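Oxidoreductase protein (Agrobacterium radiobacter, PDB 5UI9) probably catalyses an NAD-dependent oxidation or reduction of a small hydroxylated substrate, as other members of the GFO/IDH/MocA family do. Local coordinates at residues A[91-96]-A[117-122]; A[61-66]-A[85-90]; A[98-103]-A[121-126]. One frame throughout, in Å; residues are numbered along the deposited sequence.

All three contacts lie in the NAD-binding Rossmann domain, at different depths. Contact 1 pairs strands 94-97 and 121-124 by backbone hydrogen bonds, and runs from an exposed lysine to buried strand residues. Contact 2, the most peripheral, with its centre about 25 Å from that of the chain, joins helices 59-65 and 80-89 through aromatic and apolar packing. Contact 3 is fully buried; it shares Leu-121 and Met-122 with contact 1 and combines apolar packing with polar groups that grip NAD and the bound acid. Contacts 1 and 2 touch where helix 80-89 leads into strand 94-97, whereas contacts 2 and 3 do not meet.

Contact 1. Residues A[91-96]-A[117-122]; sequences KVPAIC and ADIPLM
Ile-95 and Met-122 lie alongside each other, pointing the same way from two paired strands, and Ile-95 CG2 meets Met-122 CE at 3.9 Å. The bend of Met-122 at its last torsion (chi3 78°), after two extended ones, turns this terminal methyl back toward the isoleucine. Trp-302 of helix 289-308 touches both side chains. Pro-93 and Pro-120 repeat the arrangement just before the strands begin: their rings stand side by side, with Pro-93 CG 4.0 Å from Pro-120 CD. On the face of the sheet that carries Ala-94 and Leu-121 the meeting is smaller. Leu-121 swings CD1 over toward its neighbour until it is 4.0 Å from Ala-94 CB, and helix 80-89 packs there too, with Ala-87 on Ala-94.

The backbone evidence for a parallel pair is a ladder with Ala-94 opposite Leu-121 and Ile-95 opposite Met-122. Ala-94 N donates to Pro-120 O at 3.1 Å, Met-122 N to Ala-94 O at 3.1 Å, and Cys-96 N to Met-122 O at 2.9 Å. These strands, with helix 104-116 between them, form a beta-alpha-beta crossover of the Rossmann fold, and 121-124 is the outermost strand of the sheet within the chain.

Ahead of the ladder, Ile-119 spreads its branches over the turn that leaves helix 80-89. Its CG1 occupies the crowded position between backbone N and carbonyl carbon (chi1 57°), and this together with an unusual chi2 of 143° brings CD1 to 3.3 Å from Val-92 O, while CG2 rests 3.7 Å from Lys-91 C. Lys-91, with positive phi, is the C-prime residue of the Schellman motif closing that helix, and Val-92 N bonds back to Ala-87 O. A second Schellman motif, with Asp-118 at positive phi, ends helix 104-116.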
loop_
_atom_site.group_PDB
_atom_site.type_symbol
_atom_site.label_atom_id
_atom_site.label_comp_id
_atom_site.label_asym_id
_atom_site.label_seq_id
_atom_site.Cartn_x
_atom_site.Cartn_y
_atom_site.Cartn_z
ATOM N N LYS A 91 -10.656 -35.913 -24.651
ATOM C CA LYS A 91 -9.972 -36.457 -23.470
ATOM C C LYS A 91 -8.457 -36.225 -23.474
ATOM O O LYS A 91 -7.673 -37.120 -23.165
ATOM C CB LYS A 91 -10.321 -37.940 -23.272
ATOM C CG LYS A 91 -11.779 -38.181 -22.913
ATOM C CD LYS A 91 -12.086 -39.669 -22.787
ATOM C CE LYS A 91 -13.588 -39.935 -22.738
ATOM N NZ LYS A 91 -14.256 -39.225 -21.607
ATOM N N VAL A 92 -8.072 -34.996 -23.811
ATOM C CA VAL A 92 -6.682 -34.572 -23.843
ATOM C C VAL A 92 -6.464 -33.607 -22.676
ATOM O O VAL A 92 -7.145 -32.582 -22.599
ATOM C CB VAL A 92 -6.349 -33.879 -25.183
ATOM C CG1 VAL A 92 -4.949 -33.276 -25.162
ATOM C CG2 VAL A 92 -6.488 -34.872 -26.331
ATOM N N PRO A 93 -5.535 -33.939 -21.747
ATOM C CA PRO A 93 -5.150 -33.002 -20.691
ATOM C C PRO A 93 -4.723 -31.644 -21.247
ATOM O O PRO A 93 -4.020 -31.587 -22.261
ATOM C CB PRO A 93 -3.971 -33.707 -20.016
ATOM C CG PRO A 93 -4.239 -35.170 -20.231
ATOM C CD PRO A 93 -5.014 -35.297 -21.499
ATOM N N ALA A 94 -5.138 -30.570 -20.576
ATOM C CA ALA A 94 -5.027 -29.223 -21.130
ATOM C C ALA A 94 -4.347 -28.235 -20.192
ATOM O O ALA A 94 -4.648 -28.189 -18.996
ATOM C CB ALA A 94 -6.408 -28.699 -21.502
ATOM N N ILE A 95 -3.441 -27.445 -20.762
ATOM C CA ILE A 95 -2.915 -26.240 -20.129
ATOM C C ILE A 95 -3.548 -25.045 -20.842
ATOM O O ILE A 95 -3.676 -25.051 -22.068
ATOM C CB ILE A 95 -1.377 -26.153 -20.245
ATOM C CG1 ILE A 95 -0.713 -27.400 -19.644
ATOM C CG2 ILE A 95 -0.860 -24.891 -19.561
ATOM C CD1 ILE A 95 0.740 -27.574 -20.028
ATOM N N CYS A 96 -3.926 -24.024 -20.072
ATOM C CA CYS A 96 -4.564 -22.827 -20.616
ATOM C C CYS A 96 -3.929 -21.561 -20.046
ATOM O O CYS A 96 -3.800 -21.417 -18.834
ATOM C CB CYS A 96 -6.045 -22.832 -20.296
ATOM S SG CYS A 96 -6.934 -21.539 -21.179
ATOM N N ALA A 117 -14.935 -34.898 -17.800
ATOM C CA ALA A 117 -14.153 -35.714 -18.733
ATOM C C ALA A 117 -12.963 -36.429 -18.073
ATOM O O ALA A 117 -12.263 -37.192 -18.733
ATOM C CB ALA A 117 -13.671 -34.854 -19.891
ATOM N N ASP A 118 -12.730 -36.162 -16.788
ATOM C CA ASP A 118 -11.661 -36.784 -16.008
ATOM C C ASP A 118 -10.283 -36.499 -16.620
ATOM O O ASP A 118 -9.454 -37.400 -16.769
ATOM C CB ASP A 118 -11.931 -38.296 -15.843
ATOM C CG ASP A 118 -11.178 -38.921 -14.666
ATOM O OD1 ASP A 118 -10.507 -38.203 -13.899
ATOM O OD2 ASP A 118 -11.258 -40.156 -14.512
ATOM N N ILE A 119 -10.054 -35.231 -16.967
ATOM C CA ILE A 119 -8.764 -34.780 -17.492
ATOM C C ILE A 119 -8.228 -33.616 -16.650
ATOM O O ILE A 119 -9.008 -32.780 -16.179
ATOM C CB ILE A 119 -8.814 -34.370 -18.984
ATOM C CG1 ILE A 119 -9.858 -33.270 -19.255
ATOM C CG2 ILE A 119 -9.086 -35.591 -19.856
ATOM C CD1 ILE A 119 -9.419 -32.264 -20.298
ATOM N N PRO A 120 -6.902 -33.574 -16.433
ATOM C CA PRO A 120 -6.317 -32.416 -15.761
ATOM C C PRO A 120 -6.476 -31.113 -16.556
ATOM O O PRO A 120 -6.445 -31.119 -17.797
ATOM C CB PRO A 120 -4.835 -32.790 -15.637
ATOM C CG PRO A 120 -4.801 -34.272 -15.693
ATOM C CD PRO A 120 -5.923 -34.668 -16.597
ATOM N N LEU A 121 -6.670 -30.015 -15.830
ATOM C CA LEU A 121 -6.684 -28.675 -16.408
ATOM C C LEU A 121 -5.840 -27.779 -15.517
ATOM O O LEU A 121 -6.151 -27.628 -14.335
ATOM C CB LEU A 121 -8.113 -28.129 -16.487
ATOM C CG LEU A 121 -8.290 -26.684 -16.979
ATOM C CD1 LEU A 121 -7.776 -26.524 -18.405
ATOM C CD2 LEU A 121 -9.749 -26.259 -16.873
ATOM N N MET A 122 -4.784 -27.196 -16.084
ATOM C CA MET A 122 -3.931 -26.250 -15.372
ATOM C C MET A 122 -3.971 -24.908 -16.078
ATOM O O MET A 122 -3.876 -24.847 -17.301
ATOM C CB MET A 122 -2.479 -26.743 -15.323
ATOM C CG MET A 122 -1.574 -25.863 -14.464
ATOM S SD MET A 122 0.164 -26.327 -14.463
ATOM C CE MET A 122 0.710 -25.679 -16.035
#

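Contact 2. Residues A[61-66]-A[85-90]; sequences ALFADG and EMAAAH
Helices 59-65 and 80-89 of the Rossmann domain meet near their C-terminal ends, where Phe-63 of the first reaches across to Met-86 and Ala-87 of the second and to His-90 just past its end. The benzyl group touches at two levels. Its CB sits over the centre of the imidazole, a CH-pi contact in which Phe-63 CB is 3.6 Å from the centroid of the His-90 ring and 7° off the normal. The phenyl ring itself continues past the imidazole: the two planes are inclined by 25°, but they are slid so far apart that the rings barely overlap.

Further out, the phenyl ring lays one face over the helix backbone at Met-86 C, with Phe-63 CE2 3.8 Å from Met-86 CB. Phe-63 CZ is 4.1 Å from Ala-87 CB. Met-86 crosses the aromatic side chain at about a right angle, and its sulfur takes an oblique Met-aromatic position, Met-86 SD lying 5.3 Å from the centroid of the Phe-63 ring.

What fixes the imidazole is an internal bond. His-90 CG lies beside its own backbone N (chi1 -73°), which folds the ring back toward the last helical turn, and His-90 ND1 donates to Met-86 O at 3.0 Å with the acceptor almost in the ring plane. The same carbonyl oxygen accepts a helical bond from His-90 N, the two donors approaching from opposite faces of its plane. The ring is thereby held flat against Phe-63 CB. Phe-63 also touches Ile-11 of strand 6-11, tying this helix pair to the sheet in the layered alpha/beta packing characteristic of Rossmann folds.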
loop_
_atom_site.group_PDB
_atom_site.type_symbol
_atom_site.label_atom_id
_atom_site.label_comp_id
_atom_site.label_asym_id
_atom_site.label_seq_id
_atom_site.Cartn_x
_atom_site.Cartn_y
_atom_site.Cartn_z
ATOM N N ALA A 61 -8.906 -29.771 -36.657
ATOM C CA ALA A 61 -8.142 -30.752 -37.430
ATOM C C ALA A 61 -7.035 -31.392 -36.584
ATOM O O ALA A 61 -6.849 -32.609 -36.623
ATOM C CB ALA A 61 -7.549 -30.106 -38.674
ATOM N N LEU A 62 -6.311 -30.563 -35.832
ATOM C CA LEU A 62 -5.293 -31.033 -34.889
ATOM C C LEU A 62 -5.852 -32.122 -33.976
ATOM O O LEU A 62 -5.294 -33.213 -33.903
ATOM C CB LEU A 62 -4.745 -29.860 -34.060
ATOM C CG LEU A 62 -3.832 -30.146 -32.862
ATOM C CD1 LEU A 62 -2.474 -30.649 -33.322
ATOM C CD2 LEU A 62 -3.686 -28.894 -32.010
ATOM N N PHE A 63 -6.959 -31.824 -33.302
ATOM C CA PHE A 63 -7.599 -32.796 -32.407
ATOM C C PHE A 63 -8.114 -34.047 -33.130
ATOM O O PHE A 63 -8.039 -35.142 -32.581
ATOM C CB PHE A 63 -8.728 -32.145 -31.596
ATOM C CG PHE A 63 -8.243 -31.327 -30.431
ATOM C CD1 PHE A 63 -7.686 -31.949 -29.317
ATOM C CD2 PHE A 63 -8.340 -29.941 -30.438
ATOM C CE1 PHE A 63 -7.239 -31.206 -28.239
ATOM C CE2 PHE A 63 -7.893 -29.194 -29.359
ATOM C CZ PHE A 63 -7.337 -29.828 -28.261
ATOM N N ALA A 64 -8.623 -33.881 -34.350
ATOM C CA ALA A 64 -9.097 -35.010 -35.157
ATOM C C ALA A 64 -7.969 -35.993 -35.483
ATOM O O ALA A 64 -8.150 -37.199 -35.346
ATOM C CB ALA A 64 -9.754 -34.514 -36.434
ATOM N N ASP A 65 -6.815 -35.469 -35.900
ATOM C CA ASP A 65 -5.617 -36.292 -36.141
ATOM C C ASP A 65 -5.045 -36.880 -34.849
ATOM O O ASP A 65 -4.560 -38.012 -34.847
ATOM C CB ASP A 65 -4.511 -35.487 -36.851
ATOM C CG ASP A 65 -4.760 -35.307 -38.342
ATOM O OD1 ASP A 65 -5.757 -35.827 -38.878
ATOM O OD2 ASP A 65 -3.933 -34.634 -38.987
ATOM N N GLY A 66 -5.078 -36.099 -33.770
ATOM C CA GLY A 66 -4.589 -36.546 -32.469
ATOM C C GLY A 66 -3.091 -36.797 -32.474
ATOM O O GLY A 66 -2.334 -36.093 -33.152
ATOM N N GLU A 85 -12.830 -26.859 -24.081
ATOM C CA GLU A 85 -13.953 -27.756 -24.382
ATOM C C GLU A 85 -13.592 -28.848 -25.407
ATOM O O GLU A 85 -13.995 -30.005 -25.239
ATOM C CB GLU A 85 -15.190 -26.953 -24.836
ATOM C CG GLU A 85 -15.877 -26.227 -23.679
ATOM C CD GLU A 85 -16.871 -25.145 -24.098
ATOM O OE1 GLU A 85 -16.972 -24.795 -25.299
ATOM O OE2 GLU A 85 -17.573 -24.634 -23.200
ATOM N N MET A 86 -12.850 -28.471 -26.454
ATOM C CA MET A 86 -12.353 -29.422 -27.460
ATOM C C MET A 86 -11.408 -30.450 -26.824
ATOM O O MET A 86 -11.469 -31.648 -27.141
ATOM C CB MET A 86 -11.617 -28.702 -28.601
ATOM C CG MET A 86 -12.496 -27.882 -29.536
ATOM S SD MET A 86 -11.595 -27.294 -30.996
ATOM C CE MET A 86 -12.368 -25.708 -31.307
ATOM N N ALA A 87 -10.537 -29.972 -25.936
ATOM C CA ALA A 87 -9.614 -30.845 -25.210
ATOM C C ALA A 87 -10.390 -31.858 -24.370
ATOM O O ALA A 87 -10.104 -33.056 -24.429
ATOM C CB ALA A 87 -8.669 -30.031 -24.336
ATOM N N ALA A 88 -11.389 -31.376 -23.631
ATOM C CA ALA A 88 -12.209 -32.223 -22.763
ATOM C C ALA A 88 -12.959 -33.315 -23.537
ATOM O O ALA A 88 -12.947 -34.484 -23.128
ATOM C CB ALA A 88 -13.181 -31.368 -21.967
ATOM N N ALA A 89 -13.576 -32.934 -24.660
ATOM C CA ALA A 89 -14.294 -33.875 -25.532
ATOM C C ALA A 89 -13.377 -34.914 -26.173
ATOM O O ALA A 89 -13.783 -36.065 -26.368
ATOM C CB ALA A 89 -15.057 -33.120 -26.616
ATOM N N HIS A 90 -12.145 -34.512 -26.497
ATOM C CA HIS A 90 -11.123 -35.450 -27.013
ATOM C C HIS A 90 -10.289 -36.136 -25.920
ATOM O O HIS A 90 -9.350 -36.868 -26.240
ATOM C CB HIS A 90 -10.202 -34.741 -28.018
ATOM C CG HIS A 90 -10.857 -34.470 -29.333
ATOM N ND1 HIS A 90 -11.617 -33.343 -29.569
ATOM C CD2 HIS A 90 -10.884 -35.190 -30.480
ATOM C CE1 HIS A 90 -12.071 -33.375 -30.809
ATOM N NE2 HIS A 90 -11.645 -34.486 -31.382
#

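Contact 3. Residues A[98-103]-A[121-126]; sequences KPFAKS and LMVHEN. With NAD (nicotinamide-adenine-dinucleotide), chain C; 8A1 ((2S)-2,3-dihydroxy-2-methylpropanoic acid), chain D.
Lys-98 and His-124 approach to 6.2 Å between their CA atoms, too far for strand pairing, as the 98-103 loop leaves the sheet through a cis peptide bond before Pro-99. Phe-100 turns one face to Val-123, whose CG2 stands 3.8 Å from the ring centroid and 11° off the normal; Leu-121 CD2 meets the edge of that ring at Phe-100 CZ, 3.6 Å away.

Lys-98 is curled, with CG wedged between backbone N and carbonyl carbon (chi1 42°) and further bends at chi2 and chi3. That CG lies 3.7 Å from His-124 O and beside Glu-125 OE1, while the bends send the amine over the nicotinamide riboside. Lys-98 NZ donates to 8A1 O at 2.7 Å and to NAD O2D, and forms a salt bridge with Asp-178. Lys-98 O accepts from NAD O3D at 2.6 Å and from O2D. At the carboxamide, NAD N7N donates to Asn-126 OD1 at 3.1 Å, and Asn-126 ND2 returns a weak bond to NAD O7N. Asn-126 ND2 also bonds to His-124 NE2 at 3.0 Å, near the imidazole plane, which probably steadies the amide; His-124 itself borders the carboxamide. Glu-125 OE2 is hydrogen-bonded to His-182 ND1, and His-182 bonds the acid.

One lysine bonded to both acid and ribose, beside a carboxamide held by Asn-126, is consistent with a site that aligns substrate and nicotinamide for hydride transfer.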
loop_
_atom_site.group_PDB
_atom_site.type_symbol
_atom_site.label_atom_id
_atom_site.label_comp_id
_atom_site.label_asym_id
_atom_site.label_seq_id
_atom_site.Cartn_x
_atom_site.Cartn_y
_atom_site.Cartn_z
ATOM N N LYS A 98 -3.370 -17.528 -19.009
ATOM C CA LYS A 98 -4.169 -16.448 -18.425
ATOM C C LYS A 98 -4.429 -15.392 -19.510
ATOM O O LYS A 98 -3.735 -15.397 -20.531
ATOM C CB LYS A 98 -3.528 -15.810 -17.170
ATOM C CG LYS A 98 -2.024 -15.520 -17.167
ATOM C CD LYS A 98 -1.542 -14.484 -18.179
ATOM C CE LYS A 98 -2.124 -13.096 -17.928
ATOM N NZ LYS A 98 -1.416 -12.050 -18.715
ATOM N N PRO A 99 -5.453 -14.546 -19.359
ATOM C CA PRO A 99 -6.569 -14.748 -18.433
ATOM C C PRO A 99 -7.321 -16.046 -18.762
ATOM O O PRO A 99 -7.565 -16.326 -19.936
ATOM C CB PRO A 99 -7.489 -13.549 -18.706
ATOM C CG PRO A 99 -6.756 -12.657 -19.659
ATOM C CD PRO A 99 -5.752 -13.512 -20.359
ATOM N N PHE A 100 -7.679 -16.810 -17.732
ATOM C CA PHE A 100 -8.300 -18.137 -17.899
ATOM C C PHE A 100 -9.484 -18.075 -18.869
ATOM O O PHE A 100 -9.494 -18.761 -19.897
ATOM C CB PHE A 100 -8.713 -18.671 -16.512
ATOM C CG PHE A 100 -9.216 -20.093 -16.480
ATOM C CD1 PHE A 100 -8.971 -21.014 -17.504
ATOM C CD2 PHE A 100 -9.893 -20.531 -15.347
ATOM C CE1 PHE A 100 -9.445 -22.315 -17.414
ATOM C CE2 PHE A 100 -10.358 -21.834 -15.248
ATOM C CZ PHE A 100 -10.136 -22.727 -16.282
ATOM N N ALA A 101 -10.438 -17.205 -18.549
ATOM C CA ALA A 101 -11.656 -17.019 -19.326
ATOM C C ALA A 101 -12.029 -15.543 -19.390
ATOM O O ALA A 101 -11.376 -14.704 -18.760
ATOM C CB ALA A 101 -12.786 -17.806 -18.687
ATOM N N LYS A 102 -13.079 -15.244 -20.154
ATOM C CA LYS A 102 -13.649 -13.898 -20.227
ATOM C C LYS A 102 -14.457 -13.534 -18.979
ATOM O O LYS A 102 -14.590 -12.359 -18.654
ATOM C CB LYS A 102 -14.543 -13.755 -21.463
ATOM C CG LYS A 102 -13.783 -13.746 -22.776
ATOM C CD LYS A 102 -14.717 -13.675 -23.979
ATOM C CE LYS A 102 -14.088 -12.893 -25.125
ATOM N NZ LYS A 102 -14.750 -13.172 -26.432
ATOM N N SER A 103 -15.011 -14.540 -18.301
ATOM C CA SER A 103 -15.786 -14.326 -17.076
ATOM C C SER A 103 -15.641 -15.519 -16.133
ATOM O O SER A 103 -15.191 -16.598 -16.541
ATOM C CB SER A 103 -17.265 -14.103 -17.415
ATOM O OG SER A 103 -17.855 -15.277 -17.952
ATOM N N LEU A 121 -6.670 -30.015 -15.830
ATOM C CA LEU A 121 -6.684 -28.675 -16.408
ATOM C C LEU A 121 -5.840 -27.779 -15.517
ATOM O O LEU A 121 -6.151 -27.628 -14.335
ATOM C CB LEU A 121 -8.113 -28.129 -16.487
ATOM C CG LEU A 121 -8.290 -26.684 -16.979
ATOM C CD1 LEU A 121 -7.776 -26.524 -18.405
ATOM C CD2 LEU A 121 -9.749 -26.259 -16.873
ATOM N N MET A 122 -4.784 -27.196 -16.084
ATOM C CA MET A 122 -3.931 -26.250 -15.372
ATOM C C MET A 122 -3.971 -24.908 -16.078
ATOM O O MET A 122 -3.876 -24.847 -17.301
ATOM C CB MET A 122 -2.479 -26.743 -15.323
ATOM C CG MET A 122 -1.574 -25.863 -14.464
ATOM S SD MET A 122 0.164 -26.327 -14.463
ATOM C CE MET A 122 0.710 -25.679 -16.035
ATOM N N VAL A 123 -4.078 -23.837 -15.299
ATOM C CA VAL A 123 -3.897 -22.496 -15.838
ATOM C C VAL A 123 -2.409 -22.182 -15.815
ATOM O O VAL A 123 -1.734 -22.396 -14.800
ATOM C CB VAL A 123 -4.708 -21.443 -15.055
ATOM C CG1 VAL A 123 -4.500 -20.041 -15.641
ATOM C CG2 VAL A 123 -6.181 -21.831 -15.077
ATOM N N HIS A 124 -1.882 -21.702 -16.938
ATOM C CA HIS A 124 -0.495 -21.267 -16.975
ATOM C C HIS A 124 -0.446 -19.915 -16.248
ATOM O O HIS A 124 -0.553 -18.854 -16.858
ATOM C CB HIS A 124 0.042 -21.187 -18.410
ATOM C CG HIS A 124 1.524 -20.971 -18.494
ATOM N ND1 HIS A 124 2.361 -21.838 -19.163
ATOM C CD2 HIS A 124 2.316 -19.982 -18.005
ATOM C CE1 HIS A 124 3.601 -21.394 -19.084
ATOM N NE2 HIS A 124 3.604 -20.273 -18.378
ATOM N N GLU A 125 -0.328 -19.993 -14.925
ATOM C CA GLU A 125 -0.216 -18.833 -14.061
ATOM C C GLU A 125 1.170 -18.892 -13.406
ATOM O O GLU A 125 1.350 -19.545 -12.370
ATOM C CB GLU A 125 -1.358 -18.866 -13.036
ATOM C CG GLU A 125 -1.356 -17.742 -12.014
ATOM C CD GLU A 125 -1.065 -16.381 -12.625
ATOM O OE1 GLU A 125 -1.903 -15.877 -13.404
ATOM O OE2 GLU A 125 0.021 -15.839 -12.335
ATOM N N ASN A 126 2.139 -18.211 -14.029
ATOM C CA ASN A 126 3.570 -18.470 -13.764
ATOM C C ASN A 126 4.259 -17.527 -12.763
ATOM O O ASN A 126 5.401 -17.777 -12.375
ATOM C CB ASN A 126 4.382 -18.602 -15.088
ATOM C CG ASN A 126 4.311 -17.368 -15.989
ATOM O OD1 ASN A 126 4.171 -16.238 -15.528
ATOM N ND2 ASN A 126 4.428 -17.589 -17.296
HETATM P PA NAD C . -0.493 -13.081 -29.523
HETATM O O1A NAD C . -1.656 -12.379 -30.191
HETATM O O2A NAD C . 0.916 -12.628 -29.788
HETATM O O5B NAD C . -0.583 -14.640 -29.868
HETATM C C5B NAD C . -1.816 -15.336 -29.994
HETATM C C4B NAD C . -1.677 -16.285 -31.175
HETATM O O4B NAD C . -2.762 -17.206 -31.154
HETATM C C3B NAD C . -1.730 -15.565 -32.514
HETATM O O3B NAD C . -0.614 -15.974 -33.317
HETATM C C2B NAD C . -3.061 -15.967 -33.132
HETATM O O2B NAD C . -2.969 -16.103 -34.550
HETATM C C1B NAD C . -3.344 -17.298 -32.454
HETATM N N9A NAD C . -4.761 -17.688 -32.267
HETATM C C8A NAD C . -5.757 -16.960 -31.727
HETATM N N7A NAD C . -6.904 -17.687 -31.695
HETATM C C5A NAD C . -6.641 -18.905 -32.204
HETATM C C6A NAD C . -7.390 -20.163 -32.468
HETATM N N6A NAD C . -8.702 -20.277 -32.171
HETATM N N1A NAD C . -6.712 -21.201 -33.013
HETATM C C2A NAD C . -5.402 -21.126 -33.328
HETATM N N3A NAD C . -4.668 -20.017 -33.116
HETATM C C4A NAD C . -5.219 -18.901 -32.568
HETATM O O3 NAD C . -0.763 -13.089 -27.938
HETATM P PN NAD C . 0.404 -13.216 -26.828
HETATM O O1N NAD C . 0.991 -11.858 -26.539
HETATM O O2N NAD C . 1.326 -14.350 -27.200
HETATM O O5D NAD C . -0.499 -13.615 -25.572
HETATM C C5D NAD C . -1.238 -14.829 -25.587
HETATM C C4D NAD C . -1.710 -15.113 -24.174
HETATM O O4D NAD C . -0.562 -15.246 -23.330
HETATM C C3D NAD C . -2.566 -13.985 -23.617
HETATM O O3D NAD C . -3.749 -14.521 -23.015
HETATM C C2D NAD C . -1.678 -13.300 -22.592
HETATM O O2D NAD C . -2.399 -12.812 -21.460
HETATM C C1D NAD C . -0.713 -14.411 -22.183
HETATM N N1N NAD C . 0.605 -13.970 -21.691
HETATM C C2N NAD C . 1.063 -14.558 -20.571
HETATM C C3N NAD C . 2.289 -14.233 -20.011
HETATM C C7N NAD C . 2.717 -14.942 -18.756
HETATM O O7N NAD C . 2.394 -16.117 -18.595
HETATM N N7N NAD C . 3.439 -14.300 -17.834
HETATM C C4N NAD C . 3.067 -13.259 -20.639
HETATM C C5N NAD C . 2.590 -12.655 -21.804
HETATM C C6N NAD C . 1.351 -13.034 -22.322
HETATM O OXT 8A1 D . 3.399 -11.459 -17.939
HETATM C C 8A1 D . 2.253 -11.112 -18.313
HETATM O O 8A1 D . 1.249 -11.844 -18.167
HETATM C CA 8A1 D . 2.066 -9.759 -18.951
HETATM C CB 8A1 D . 1.650 -8.806 -17.831
HETATM O O1 8A1 D . 1.628 -7.445 -18.274
HETATM O O2 8A1 D . 1.039 -9.830 -19.955
HETATM C C3 8A1 D . 3.360 -9.316 -19.637
#